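Local coordinates for heme utilization cystosolic carrier protein HutX (Pectobacterium carotovorum, PDB 2PH0), which probably carries heme in the bacterial cytosol as a member of the ChuX/HutX family of heme utilisation proteins, at residues B[61-66]-B[132-137]; B[109-114]-B[122-127]; B[86-91]-B[98-103]; B[50-55]-B[76-81]. One frame throughout, in Å; residues are numbered along the deposited sequence.

Contact 1. Residues B[61-66]-B[132-137]; sequences VTLISH and AMFKIF
Phe137, Lys135 and Ile64 bury the most surface where strand 61-66 runs antiparallel to the strand of 132-137, and all three rise from the same face of the sheet. The ring of Phe137 is reached by the far end of Ile64, whose CD1 lies 3.6 Å from Phe137 CD1. Beneath them the backbone is firmly paired: Ile64 N donates to Lys135 O at 2.8 Å, a bond returned from Lys135 N to Ile64 O at 2.9 Å, and Thr62 exchanges a second pair with Phe137. The lysine chain is extended beyond CG (chi2 178°), which carries NZ over the face toward the His66 ring, 4.1 Å from its CD2. Val61 CB meets Ile136 CG2 at 3.8 Å. Two waters join His66 to Ala132 O. The chemistry thus divides by face: Leu63 and Ile136 give a largely apolar side, to which Val61 adds its contact with Ile136, whereas the face of Ile64 and Phe137 also carries the Lys135 ammonium, probably stabilised by its salt bridge to Glu18.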
loop_
_atom_site.group_PDB
_atom_site.type_symbol
_atom_site.label_atom_id
_atom_site.label_comp_id
_atom_site.label_asym_id
_atom_site.label_seq_id
_atom_site.Cartn_x
_atom_site.Cartn_y
_atom_site.Cartn_z
ATOM N N VAL B 61 -3.301 -10.583 -11.307
ATOM C CA VAL B 61 -3.412 -9.161 -11.610
ATOM C C VAL B 61 -2.317 -8.479 -10.800
ATOM O O VAL B 61 -1.568 -9.144 -10.082
ATOM C CB VAL B 61 -4.794 -8.592 -11.185
ATOM C CG1 VAL B 61 -5.894 -9.175 -12.054
ATOM C CG2 VAL B 61 -5.064 -8.911 -9.728
ATOM N N THR B 62 -2.202 -7.162 -10.930
ATOM C CA THR B 62 -1.192 -6.427 -10.178
ATOM C C THR B 62 -1.887 -5.402 -9.296
ATOM O O THR B 62 -2.514 -4.470 -9.807
ATOM C CB THR B 62 -0.213 -5.678 -11.108
ATOM O OG1 THR B 62 0.552 -6.620 -11.876
ATOM C CG2 THR B 62 0.732 -4.819 -10.288
ATOM N N LEU B 63 -1.805 -5.582 -7.979
ATOM C CA LEU B 63 -2.418 -4.626 -7.057
ATOM C C LEU B 63 -1.327 -3.622 -6.723
ATOM O O LEU B 63 -0.198 -4.001 -6.421
ATOM C CB LEU B 63 -2.919 -5.319 -5.784
ATOM C CG LEU B 63 -3.609 -4.375 -4.790
ATOM C CD1 LEU B 63 -4.682 -5.121 -4.017
ATOM C CD2 LEU B 63 -2.575 -3.781 -3.845
ATOM N N ILE B 64 -1.662 -2.341 -6.784
ATOM C CA ILE B 64 -0.680 -1.294 -6.545
ATOM C C ILE B 64 -1.158 -0.256 -5.549
ATOM O O ILE B 64 -2.320 0.157 -5.580
ATOM C CB ILE B 64 -0.352 -0.540 -7.863
ATOM C CG1 ILE B 64 0.280 -1.493 -8.875
ATOM C CG2 ILE B 64 0.573 0.647 -7.584
ATOM C CD1 ILE B 64 0.541 -0.856 -10.228
ATOM N N SER B 65 -0.255 0.137 -4.656
ATOM C CA SER B 65 -0.521 1.185 -3.683
ATOM C C SER B 65 0.332 2.320 -4.236
ATOM O O SER B 65 1.541 2.166 -4.382
ATOM C CB SER B 65 -0.005 0.804 -2.298
ATOM O OG SER B 65 -0.196 1.891 -1.410
ATOM N N HIS B 66 -0.286 3.453 -4.547
ATOM C CA HIS B 66 0.462 4.557 -5.131
ATOM C C HIS B 66 0.322 5.855 -4.352
ATOM O O HIS B 66 -0.758 6.448 -4.301
ATOM C CB HIS B 66 0.002 4.768 -6.577
ATOM C CG HIS B 66 0.835 5.746 -7.347
ATOM N ND1 HIS B 66 1.213 6.969 -6.837
ATOM C CD2 HIS B 66 1.348 5.687 -8.600
ATOM C CE1 HIS B 66 1.924 7.620 -7.741
ATOM N NE2 HIS B 66 2.021 6.864 -8.819
ATOM N N ALA B 132 -6.581 7.530 -4.340
ATOM C CA ALA B 132 -6.687 6.108 -4.651
ATOM C C ALA B 132 -6.259 5.285 -3.455
ATOM O O ALA B 132 -5.159 5.475 -2.935
ATOM C CB ALA B 132 -5.805 5.760 -5.844
HETATM N N MSE B 133 -7.128 4.383 -3.006
HETATM C CA MSE B 133 -6.791 3.511 -1.886
HETATM C C MSE B 133 -5.818 2.477 -2.443
HETATM O O MSE B 133 -4.837 2.097 -1.797
HETATM C CB MSE B 133 -8.062 2.860 -1.350
HETATM C CG MSE B 133 -9.000 3.870 -0.714
HETATM SE SE MSE B 133 -10.776 3.195 -0.427
HETATM C CE MSE B 133 -10.312 1.473 0.319
ATOM N N PHE B 134 -6.098 2.037 -3.665
ATOM C CA PHE B 134 -5.254 1.095 -4.381
ATOM C C PHE B 134 -5.793 0.959 -5.797
ATOM O O PHE B 134 -6.887 1.439 -6.103
ATOM C CB PHE B 134 -5.195 -0.288 -3.694
ATOM C CG PHE B 134 -6.528 -0.814 -3.245
ATOM C CD1 PHE B 134 -7.010 -0.520 -1.976
ATOM C CD2 PHE B 134 -7.310 -1.590 -4.096
ATOM C CE1 PHE B 134 -8.256 -0.988 -1.559
ATOM C CE2 PHE B 134 -8.559 -2.061 -3.688
ATOM C CZ PHE B 134 -9.032 -1.758 -2.419
ATOM N N LYS B 135 -5.018 0.318 -6.659
ATOM C CA LYS B 135 -5.431 0.136 -8.047
ATOM C C LYS B 135 -5.149 -1.295 -8.439
ATOM O O LYS B 135 -4.250 -1.929 -7.884
ATOM C CB LYS B 135 -4.619 1.043 -8.969
ATOM C CG LYS B 135 -4.541 2.500 -8.568
ATOM C CD LYS B 135 -3.659 3.228 -9.570
ATOM C CE LYS B 135 -3.366 4.655 -9.150
ATOM N NZ LYS B 135 -2.414 5.274 -10.109
ATOM N N ILE B 136 -5.905 -1.805 -9.403
ATOM C CA ILE B 136 -5.684 -3.155 -9.881
ATOM C C ILE B 136 -5.499 -3.077 -11.399
ATOM O O ILE B 136 -6.358 -2.542 -12.091
ATOM C CB ILE B 136 -6.888 -4.063 -9.554
ATOM C CG1 ILE B 136 -7.098 -4.112 -8.034
ATOM C CG2 ILE B 136 -6.644 -5.470 -10.088
ATOM C CD1 ILE B 136 -8.336 -4.865 -7.614
ATOM N N PHE B 137 -4.373 -3.580 -11.903
ATOM C CA PHE B 137 -4.101 -3.559 -13.347
ATOM C C PHE B 137 -4.149 -4.953 -13.954
ATOM O O PHE B 137 -3.690 -5.915 -13.343
ATOM C CB PHE B 137 -2.716 -2.964 -13.642
ATOM C CG PHE B 137 -2.631 -1.483 -13.441
ATOM C CD1 PHE B 137 -2.489 -0.944 -12.168
ATOM C CD2 PHE B 137 -2.693 -0.619 -14.529
ATOM C CE1 PHE B 137 -2.407 0.436 -11.985
ATOM C CE2 PHE B 137 -2.612 0.762 -14.351
ATOM C CZ PHE B 137 -2.469 1.289 -13.077
HETATM O O HOH W 1 -0.931 -7.047 -14.049
HETATM O O HOH W 2 -2.827 7.525 -2.679
HETATM O O HOH W 3 -2.842 3.891 -3.466
#

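Contact 2. Residues B[109-114]-B[122-127]; sequences AFIERK and SVVFFN
Four backbone hydrogen bonds tie Ala109 and Ile111 to Val124 and Ser122. The bond from Val124 N to Ala109 O spans 2.8 Å, and Ile111 N donates to Ser122 O at 2.9 Å. One water donates to Ile111 O and also bonds Ser122 OG, linking the two strands beside the Ile111-Ser122 pair. Around this frame the packing separates by face. Phe110 and Val123 lie side by side and point the same way, Val123 CG2 resting 3.7 Å from Phe110 CE2 while CG1 sits over one face of the ring, toward its rim. On the other face Ile111 CD1 meets Val124 CG2 at 3.9 Å. Ala109 CB approaches the edge of the Phe126 ring, 3.7 Å from CE2, and Val124 CG1 covers part of a face of that ring. Helix 148-160 packs on the Phe110 side and helix 28-33 on the side of Ala109 and Phe126. The arrangement is an antiparallel beta hairpin, here formed by two adjacent interior strands of a six-stranded sheet with helices on both faces.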
loop_
_atom_site.group_PDB
_atom_site.type_symbol
_atom_site.label_atom_id
_atom_site.label_comp_id
_atom_site.label_asym_id
_atom_site.label_seq_id
_atom_site.Cartn_x
_atom_site.Cartn_y
_atom_site.Cartn_z
ATOM N N ALA B 109 -13.475 3.261 -10.352
ATOM C CA ALA B 109 -13.341 3.616 -11.760
ATOM C C ALA B 109 -12.665 2.523 -12.563
ATOM O O ALA B 109 -11.688 1.910 -12.114
ATOM C CB ALA B 109 -12.547 4.926 -11.903
ATOM N N PHE B 110 -13.203 2.278 -13.757
ATOM C CA PHE B 110 -12.651 1.306 -14.686
ATOM C C PHE B 110 -12.045 2.179 -15.786
ATOM O O PHE B 110 -12.756 2.848 -16.535
ATOM C CB PHE B 110 -13.756 0.399 -15.236
ATOM C CG PHE B 110 -14.288 -0.587 -14.229
ATOM C CD1 PHE B 110 -15.177 -0.188 -13.235
ATOM C CD2 PHE B 110 -13.887 -1.916 -14.271
ATOM C CE1 PHE B 110 -15.659 -1.112 -12.295
ATOM C CE2 PHE B 110 -14.361 -2.843 -13.338
ATOM C CZ PHE B 110 -15.249 -2.436 -12.351
ATOM N N ILE B 111 -10.720 2.178 -15.860
ATOM C CA ILE B 111 -10.004 3.028 -16.800
ATOM C C ILE B 111 -9.232 2.264 -17.854
ATOM O O ILE B 111 -8.457 1.369 -17.533
ATOM C CB ILE B 111 -8.994 3.916 -16.037
ATOM C CG1 ILE B 111 -9.703 4.656 -14.900
ATOM C CG2 ILE B 111 -8.325 4.894 -16.984
ATOM C CD1 ILE B 111 -8.767 5.437 -14.004
ATOM N N GLU B 112 -9.444 2.626 -19.115
ATOM C CA GLU B 112 -8.714 2.008 -20.209
ATOM C C GLU B 112 -8.007 3.167 -20.907
ATOM O O GLU B 112 -8.646 3.982 -21.565
ATOM C CB GLU B 112 -9.669 1.288 -21.164
ATOM C CG GLU B 112 -10.301 0.043 -20.554
ATOM C CD GLU B 112 -11.227 -0.706 -21.510
ATOM O OE1 GLU B 112 -12.345 -0.218 -21.784
ATOM O OE2 GLU B 112 -10.832 -1.786 -21.988
ATOM N N ARG B 113 -6.696 3.258 -20.726
ATOM C CA ARG B 113 -5.927 4.344 -21.330
ATOM C C ARG B 113 -4.489 3.914 -21.587
ATOM O O ARG B 113 -4.044 2.878 -21.104
ATOM C CB ARG B 113 -5.932 5.565 -20.399
ATOM C CG ARG B 113 -5.297 5.294 -19.038
ATOM C CD ARG B 113 -5.400 6.502 -18.118
ATOM N NE ARG B 113 -4.527 7.597 -18.529
ATOM C CZ ARG B 113 -3.274 7.754 -18.116
ATOM N NH1 ARG B 113 -2.734 6.888 -17.267
ATOM N NH2 ARG B 113 -2.561 8.781 -18.551
ATOM N N LYS B 114 -3.759 4.707 -22.358
ATOM C CA LYS B 114 -2.371 4.371 -22.625
ATOM C C LYS B 114 -1.445 4.967 -21.577
ATOM O O LYS B 114 -1.701 6.041 -21.045
ATOM C CB LYS B 114 -1.951 4.866 -24.010
ATOM C CG LYS B 114 -2.413 3.986 -25.153
ATOM C CD LYS B 114 -1.837 4.467 -26.474
ATOM C CE LYS B 114 -2.054 3.438 -27.563
ATOM N NZ LYS B 114 -1.406 2.146 -27.197
ATOM N N SER B 122 -7.208 -0.555 -15.758
ATOM C CA SER B 122 -7.157 -0.610 -14.305
ATOM C C SER B 122 -8.486 -0.333 -13.616
ATOM O O SER B 122 -9.389 0.292 -14.176
ATOM C CB SER B 122 -6.106 0.379 -13.783
ATOM O OG SER B 122 -6.367 1.708 -14.234
ATOM N N VAL B 123 -8.602 -0.835 -12.395
ATOM C CA VAL B 123 -9.784 -0.598 -11.589
ATOM C C VAL B 123 -9.233 0.168 -10.401
ATOM O O VAL B 123 -8.390 -0.348 -9.662
ATOM C CB VAL B 123 -10.432 -1.892 -11.085
ATOM C CG1 VAL B 123 -11.662 -1.541 -10.262
ATOM C CG2 VAL B 123 -10.811 -2.780 -12.255
ATOM N N VAL B 124 -9.686 1.401 -10.235
ATOM C CA VAL B 124 -9.197 2.245 -9.147
ATOM C C VAL B 124 -10.255 2.462 -8.071
ATOM O O VAL B 124 -11.392 2.795 -8.372
ATOM C CB VAL B 124 -8.740 3.605 -9.693
ATOM C CG1 VAL B 124 -8.087 4.418 -8.585
ATOM C CG2 VAL B 124 -7.750 3.393 -10.857
ATOM N N PHE B 125 -9.864 2.267 -6.813
ATOM C CA PHE B 125 -10.764 2.428 -5.673
ATOM C C PHE B 125 -10.394 3.713 -4.941
ATOM O O PHE B 125 -9.252 3.882 -4.517
ATOM C CB PHE B 125 -10.638 1.210 -4.743
ATOM C CG PHE B 125 -10.984 -0.096 -5.410
ATOM C CD1 PHE B 125 -12.171 -0.756 -5.099
ATOM C CD2 PHE B 125 -10.120 -0.671 -6.341
ATOM C CE1 PHE B 125 -12.490 -1.971 -5.704
ATOM C CE2 PHE B 125 -10.427 -1.885 -6.951
ATOM C CZ PHE B 125 -11.617 -2.537 -6.630
ATOM N N PHE B 126 -11.365 4.611 -4.797
ATOM C CA PHE B 126 -11.159 5.919 -4.174
ATOM C C PHE B 126 -11.868 6.109 -2.835
ATOM O O PHE B 126 -12.969 5.607 -2.630
ATOM C CB PHE B 126 -11.685 7.028 -5.094
ATOM C CG PHE B 126 -11.090 7.030 -6.471
ATOM C CD1 PHE B 126 -9.974 7.810 -6.760
ATOM C CD2 PHE B 126 -11.678 6.294 -7.494
ATOM C CE1 PHE B 126 -9.454 7.866 -8.053
ATOM C CE2 PHE B 126 -11.160 6.342 -8.793
ATOM C CZ PHE B 126 -10.051 7.130 -9.066
ATOM N N ASN B 127 -11.242 6.874 -1.943
ATOM C CA ASN B 127 -11.854 7.173 -0.654
ATOM C C ASN B 127 -12.622 8.496 -0.794
ATOM O O ASN B 127 -12.694 9.068 -1.887
ATOM C CB ASN B 127 -10.793 7.275 0.461
ATOM C CG ASN B 127 -9.749 8.347 0.197
ATOM O OD1 ASN B 127 -9.983 9.295 -0.552
ATOM N ND2 ASN B 127 -8.591 8.211 0.839
HETATM O O HOH W 4 -5.763 2.284 -17.017
#

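Contact 3. Residues B[86-91]-B[98-103]; sequences GYFNLR and GHIRAT
Strands 87-90 and 98-101 run antiparallel with their axes 4.5 Å apart, and Phe88 and Ile100 form a hydrogen-bonded pair whose Phe88 N to Ile100 O bond measures 2.8 Å. The face of Tyr87 carries two polar side-chain pairs. Arg101 holds Tyr87 OH side-on, its NE and NH2 each 2.9 Å from that single oxygen, which lies near the guanidinium plane; the two flat groups stand 77° apart. A bend at chi3 (-62°) turns the arginine tip back to the hydroxyl, while its own CA forms a CH-pi contact over the tyrosine face. Farther along, His99 ND1 donates to Asn89 OD1 at 2.7 Å. As a donor, ND1 would carry a proton; the amide and imidazole planes stand 72° apart. The opposite face is apolar: Ile100 CD1 comes to the edge of the Phe88 ring, 4.3 Å from CD2, and helix 48-55 covers this side. His99 and Ile100 also pair with a strand of the second subunit, making this beta hairpin part of a sheet continued across the dimer interface.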
loop_
_atom_site.group_PDB
_atom_site.type_symbol
_atom_site.label_atom_id
_atom_site.label_comp_id
_atom_site.label_asym_id
_atom_site.label_seq_id
_atom_site.Cartn_x
_atom_site.Cartn_y
_atom_site.Cartn_z
ATOM N N GLY B 86 -16.058 -4.083 10.799
ATOM C CA GLY B 86 -15.866 -2.885 10.006
ATOM C C GLY B 86 -14.785 -2.995 8.951
ATOM O O GLY B 86 -14.499 -2.026 8.250
ATOM N N TYR B 87 -14.184 -4.171 8.833
ATOM C CA TYR B 87 -13.141 -4.388 7.843
ATOM C C TYR B 87 -13.397 -5.583 6.945
ATOM O O TYR B 87 -14.020 -6.563 7.352
ATOM C CB TYR B 87 -11.778 -4.574 8.521
ATOM C CG TYR B 87 -11.091 -3.279 8.870
ATOM C CD1 TYR B 87 -11.505 -2.516 9.960
ATOM C CD2 TYR B 87 -10.050 -2.790 8.075
ATOM C CE1 TYR B 87 -10.901 -1.293 10.254
ATOM C CE2 TYR B 87 -9.440 -1.570 8.356
ATOM C CZ TYR B 87 -9.872 -0.826 9.446
ATOM O OH TYR B 87 -9.287 0.388 9.715
ATOM N N PHE B 88 -12.931 -5.470 5.703
ATOM C CA PHE B 88 -13.026 -6.547 4.726
ATOM C C PHE B 88 -11.659 -7.211 4.874
ATOM O O PHE B 88 -10.633 -6.661 4.462
ATOM C CB PHE B 88 -13.208 -5.975 3.317
ATOM C CG PHE B 88 -13.290 -7.023 2.231
ATOM C CD1 PHE B 88 -14.357 -7.919 2.182
ATOM C CD2 PHE B 88 -12.314 -7.093 1.240
ATOM C CE1 PHE B 88 -14.455 -8.866 1.157
ATOM C CE2 PHE B 88 -12.402 -8.036 0.210
ATOM C CZ PHE B 88 -13.475 -8.925 0.169
ATOM N N ASN B 89 -11.645 -8.386 5.489
ATOM C CA ASN B 89 -10.403 -9.096 5.753
ATOM C C ASN B 89 -10.068 -10.121 4.681
ATOM O O ASN B 89 -10.876 -10.992 4.368
ATOM C CB ASN B 89 -10.506 -9.757 7.128
ATOM C CG ASN B 89 -10.916 -8.771 8.204
ATOM O OD1 ASN B 89 -10.203 -7.804 8.478
ATOM N ND2 ASN B 89 -12.082 -8.994 8.802
ATOM N N LEU B 90 -8.862 -10.010 4.131
ATOM C CA LEU B 90 -8.408 -10.897 3.067
ATOM C C LEU B 90 -7.753 -12.167 3.572
ATOM O O LEU B 90 -7.065 -12.169 4.592
ATOM C CB LEU B 90 -7.413 -10.160 2.158
ATOM C CG LEU B 90 -7.848 -8.784 1.652
ATOM C CD1 LEU B 90 -6.777 -8.223 0.719
ATOM C CD2 LEU B 90 -9.169 -8.897 0.921
ATOM N N ARG B 91 -7.976 -13.254 2.845
ATOM C CA ARG B 91 -7.377 -14.526 3.198
ATOM C C ARG B 91 -6.578 -14.979 1.982
ATOM O O ARG B 91 -7.030 -15.802 1.179
ATOM C CB ARG B 91 -8.457 -15.539 3.563
ATOM C CG ARG B 91 -7.900 -16.761 4.290
ATOM C CD ARG B 91 -9.002 -17.561 4.935
ATOM N NE ARG B 91 -9.400 -17.035 6.240
ATOM C CZ ARG B 91 -10.469 -17.467 6.902
ATOM N NH1 ARG B 91 -11.232 -18.415 6.372
ATOM N NH2 ARG B 91 -10.766 -16.975 8.093
ATOM N N GLY B 98 -4.303 -8.677 3.887
ATOM C CA GLY B 98 -4.580 -7.348 4.395
ATOM C C GLY B 98 -6.001 -7.132 4.864
ATOM O O GLY B 98 -6.818 -8.064 4.921
ATOM N N HIS B 99 -6.301 -5.875 5.174
ATOM C CA HIS B 99 -7.604 -5.481 5.683
ATOM C C HIS B 99 -7.997 -4.172 5.026
ATOM O O HIS B 99 -7.246 -3.202 5.084
ATOM C CB HIS B 99 -7.503 -5.279 7.193
ATOM C CG HIS B 99 -6.855 -6.425 7.907
ATOM N ND1 HIS B 99 -7.545 -7.563 8.266
ATOM C CD2 HIS B 99 -5.567 -6.636 8.270
ATOM C CE1 HIS B 99 -6.709 -8.425 8.818
ATOM N NE2 HIS B 99 -5.504 -7.887 8.832
ATOM N N ILE B 100 -9.168 -4.148 4.398
ATOM C CA ILE B 100 -9.650 -2.940 3.737
ATOM C C ILE B 100 -10.856 -2.396 4.500
ATOM O O ILE B 100 -11.833 -3.116 4.724
ATOM C CB ILE B 100 -10.032 -3.251 2.275
ATOM C CG1 ILE B 100 -8.798 -3.773 1.535
ATOM C CG2 ILE B 100 -10.599 -2.008 1.597
ATOM C CD1 ILE B 100 -9.090 -4.451 0.201
ATOM N N ARG B 101 -10.792 -1.130 4.904
ATOM C CA ARG B 101 -11.888 -0.532 5.661
ATOM C C ARG B 101 -13.134 -0.375 4.798
ATOM O O ARG B 101 -13.118 0.316 3.775
ATOM C CB ARG B 101 -11.470 0.817 6.244
ATOM C CG ARG B 101 -12.526 1.411 7.174
ATOM C CD ARG B 101 -12.071 2.724 7.791
ATOM N NE ARG B 101 -10.881 2.557 8.619
ATOM C CZ ARG B 101 -10.392 3.498 9.420
ATOM N NH1 ARG B 101 -10.992 4.678 9.504
ATOM N NH2 ARG B 101 -9.300 3.262 10.137
ATOM N N ALA B 102 -14.217 -1.015 5.246
ATOM C CA ALA B 102 -15.506 -1.045 4.546
ATOM C C ALA B 102 -16.127 0.279 4.110
ATOM O O ALA B 102 -16.540 0.424 2.963
ATOM C CB ALA B 102 -16.517 -1.826 5.385
ATOM N N THR B 103 -16.213 1.235 5.025
ATOM C CA THR B 103 -16.815 2.531 4.724
ATOM C C THR B 103 -15.935 3.460 3.887
ATOM O O THR B 103 -16.386 4.516 3.439
ATOM C CB THR B 103 -17.156 3.286 6.028
ATOM O OG1 THR B 103 -17.881 4.483 5.717
ATOM C CG2 THR B 103 -15.866 3.668 6.771
HETATM O O HOH W 5 -6.034 -10.782 6.532
#

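Contact 4. Residues B[50-55]-B[76-81]; sequences QVWDTI and SELPTG
Pro79 O receives the indole N-H of Trp52, with NE1 2.8 Å away and 158° at the hydrogen. The oxygen lies near the plane of the indole, at its edge, so the bond helps to set the rotation of the ring. Leu78 meets the same ring from above. Its CD2 stands 3.5 Å from the centroid of the six-membered ring, only 8° off the normal, in a CH-pi contact, and its CG comes within 3.4 Å of Trp52 CZ2. Trp52 therefore uses an edge and a face at once against consecutive residues of the loop. With CG anti to the backbone nitrogen (chi1 -173°), the indole reaches from helix 48-55 across to residues 78-80. This helix-to-loop packing places the helix against the connection that leaves the six-stranded sheet after strand 70-75 and enters the three-stranded sheet at strand 81-84; Phe88 of the latter meets Trp52 edge-to-face. One helical turn farther on, Ile55 CG2 touches Leu78 CD2 at 3.7 Å, so that a single leucine methyl is shared between the tryptophan face and the isoleucine branch. Two waters bridge the polar margins. One donates to Asp53 OD1 and accepts from Gly81 N at 2.8 Å, while the other donates to Ile55 O and accepts from Leu78 N at 2.7 Å.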
loop_
_atom_site.group_PDB
_atom_site.type_symbol
_atom_site.label_atom_id
_atom_site.label_comp_id
_atom_site.label_asym_id
_atom_site.label_seq_id
_atom_site.Cartn_x
_atom_site.Cartn_y
_atom_site.Cartn_z
ATOM N N GLN B 50 -19.060 -6.530 -4.910
ATOM C CA GLN B 50 -19.381 -7.115 -6.199
ATOM C C GLN B 50 -18.135 -7.055 -7.075
ATOM O O GLN B 50 -17.760 -8.033 -7.725
ATOM C CB GLN B 50 -20.508 -6.320 -6.854
ATOM C CG GLN B 50 -21.033 -6.917 -8.146
ATOM C CD GLN B 50 -22.126 -6.067 -8.757
ATOM O OE1 GLN B 50 -23.060 -5.657 -8.069
ATOM N NE2 GLN B 50 -22.020 -5.802 -10.055
ATOM N N VAL B 51 -17.495 -5.892 -7.078
ATOM C CA VAL B 51 -16.291 -5.681 -7.871
ATOM C C VAL B 51 -15.115 -6.541 -7.416
ATOM O O VAL B 51 -14.496 -7.226 -8.220
ATOM C CB VAL B 51 -15.889 -4.187 -7.844
ATOM C CG1 VAL B 51 -14.487 -3.992 -8.450
ATOM C CG2 VAL B 51 -16.920 -3.372 -8.603
ATOM N N TRP B 52 -14.808 -6.520 -6.124
ATOM C CA TRP B 52 -13.692 -7.301 -5.618
ATOM C C TRP B 52 -13.858 -8.804 -5.839
ATOM O O TRP B 52 -12.932 -9.469 -6.302
ATOM C CB TRP B 52 -13.479 -7.014 -4.127
ATOM C CG TRP B 52 -12.254 -7.660 -3.574
ATOM C CD1 TRP B 52 -12.120 -8.958 -3.176
ATOM C CD2 TRP B 52 -10.971 -7.052 -3.402
ATOM N NE1 TRP B 52 -10.828 -9.197 -2.768
ATOM C CE2 TRP B 52 -10.103 -8.042 -2.896
ATOM C CE3 TRP B 52 -10.467 -5.762 -3.629
ATOM C CZ2 TRP B 52 -8.759 -7.788 -2.610
ATOM C CZ3 TRP B 52 -9.128 -5.511 -3.343
ATOM C CH2 TRP B 52 -8.291 -6.519 -2.840
ATOM N N ASP B 53 -15.028 -9.341 -5.504
ATOM C CA ASP B 53 -15.274 -10.771 -5.676
ATOM C C ASP B 53 -15.057 -11.201 -7.123
ATOM O O ASP B 53 -14.482 -12.257 -7.384
ATOM C CB ASP B 53 -16.698 -11.135 -5.241
ATOM C CG ASP B 53 -16.864 -11.131 -3.732
ATOM O OD1 ASP B 53 -16.039 -11.771 -3.049
ATOM O OD2 ASP B 53 -17.817 -10.501 -3.231
ATOM N N THR B 54 -15.513 -10.372 -8.056
ATOM C CA THR B 54 -15.366 -10.667 -9.478
ATOM C C THR B 54 -13.899 -10.680 -9.913
ATOM O O THR B 54 -13.440 -11.637 -10.539
ATOM C CB THR B 54 -16.128 -9.643 -10.330
ATOM O OG1 THR B 54 -17.499 -9.619 -9.924
ATOM C CG2 THR B 54 -16.053 -10.013 -11.803
ATOM N N ILE B 55 -13.158 -9.630 -9.570
ATOM C CA ILE B 55 -11.757 -9.570 -9.960
ATOM C C ILE B 55 -11.014 -10.762 -9.370
ATOM O O ILE B 55 -10.080 -11.293 -9.979
ATOM C CB ILE B 55 -11.089 -8.244 -9.498
ATOM C CG1 ILE B 55 -11.844 -7.046 -10.073
ATOM C CG2 ILE B 55 -9.629 -8.204 -9.966
ATOM C CD1 ILE B 55 -11.421 -5.699 -9.485
ATOM N N SER B 76 -0.353 -11.031 -8.259
ATOM C CA SER B 76 -0.931 -12.260 -7.744
ATOM C C SER B 76 -2.422 -12.267 -7.993
ATOM O O SER B 76 -2.995 -11.269 -8.440
ATOM C CB SER B 76 -0.670 -12.401 -6.240
ATOM O OG SER B 76 -1.289 -11.355 -5.518
ATOM N N GLU B 77 -3.037 -13.410 -7.711
ATOM C CA GLU B 77 -4.469 -13.583 -7.867
ATOM C C GLU B 77 -5.038 -12.837 -6.670
ATOM O O GLU B 77 -4.527 -12.963 -5.563
ATOM C CB GLU B 77 -4.799 -15.079 -7.801
ATOM C CG GLU B 77 -6.258 -15.457 -7.962
ATOM C CD GLU B 77 -6.449 -16.970 -7.974
ATOM O OE1 GLU B 77 -5.954 -17.640 -7.043
ATOM O OE2 GLU B 77 -7.087 -17.488 -8.909
ATOM N N LEU B 78 -6.074 -12.041 -6.888
ATOM C CA LEU B 78 -6.670 -11.278 -5.804
ATOM C C LEU B 78 -7.326 -12.212 -4.784
ATOM O O LEU B 78 -8.180 -13.028 -5.126
ATOM C CB LEU B 78 -7.701 -10.304 -6.375
ATOM C CG LEU B 78 -7.866 -8.982 -5.625
ATOM C CD1 LEU B 78 -6.535 -8.239 -5.586
ATOM C CD2 LEU B 78 -8.929 -8.143 -6.306
ATOM N N PRO B 79 -6.918 -12.117 -3.512
ATOM C CA PRO B 79 -7.526 -12.993 -2.511
ATOM C C PRO B 79 -8.954 -12.595 -2.174
ATOM O O PRO B 79 -9.300 -11.421 -2.199
ATOM C CB PRO B 79 -6.586 -12.848 -1.315
ATOM C CG PRO B 79 -6.092 -11.447 -1.452
ATOM C CD PRO B 79 -5.808 -11.343 -2.930
ATOM N N THR B 80 -9.785 -13.580 -1.861
ATOM C CA THR B 80 -11.164 -13.302 -1.488
ATOM C C THR B 80 -11.164 -12.867 -0.019
ATOM O O THR B 80 -10.159 -13.029 0.677
ATOM C CB THR B 80 -12.043 -14.554 -1.662
ATOM O OG1 THR B 80 -11.407 -15.674 -1.039
ATOM C CG2 THR B 80 -12.243 -14.860 -3.143
ATOM N N GLY B 81 -12.271 -12.314 0.459
ATOM C CA GLY B 81 -12.305 -11.885 1.846
ATOM C C GLY B 81 -13.667 -11.917 2.512
ATOM O O GLY B 81 -14.686 -12.138 1.860
HETATM O O HOH W 6 -13.994 -12.074 -1.692
HETATM O O HOH W 7 -7.461 -12.255 -9.190
#

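Overall arrangement
Contacts 1 and 2 belong to the same six-stranded sheet, in which strands 132-137 and 118-126 are neighbours joined by backbone bonds such as Val123 N to Ile136 O. Contact 2 is the more central and has only buried touching residues; contact 1 is partly buried and touches the second subunit. Contact 3 sits farthest out, about 17 Å from the chain centre, and relies on polar side-chain pairs as well as backbone bonds. Contact 4, also buried, connects these regions without strand pairing: Trp52 packs on Phe134 of contact 1 and on Phe88 and Ile100 of contact 3, while Val51 meets Phe125 and Val123 of contact 2.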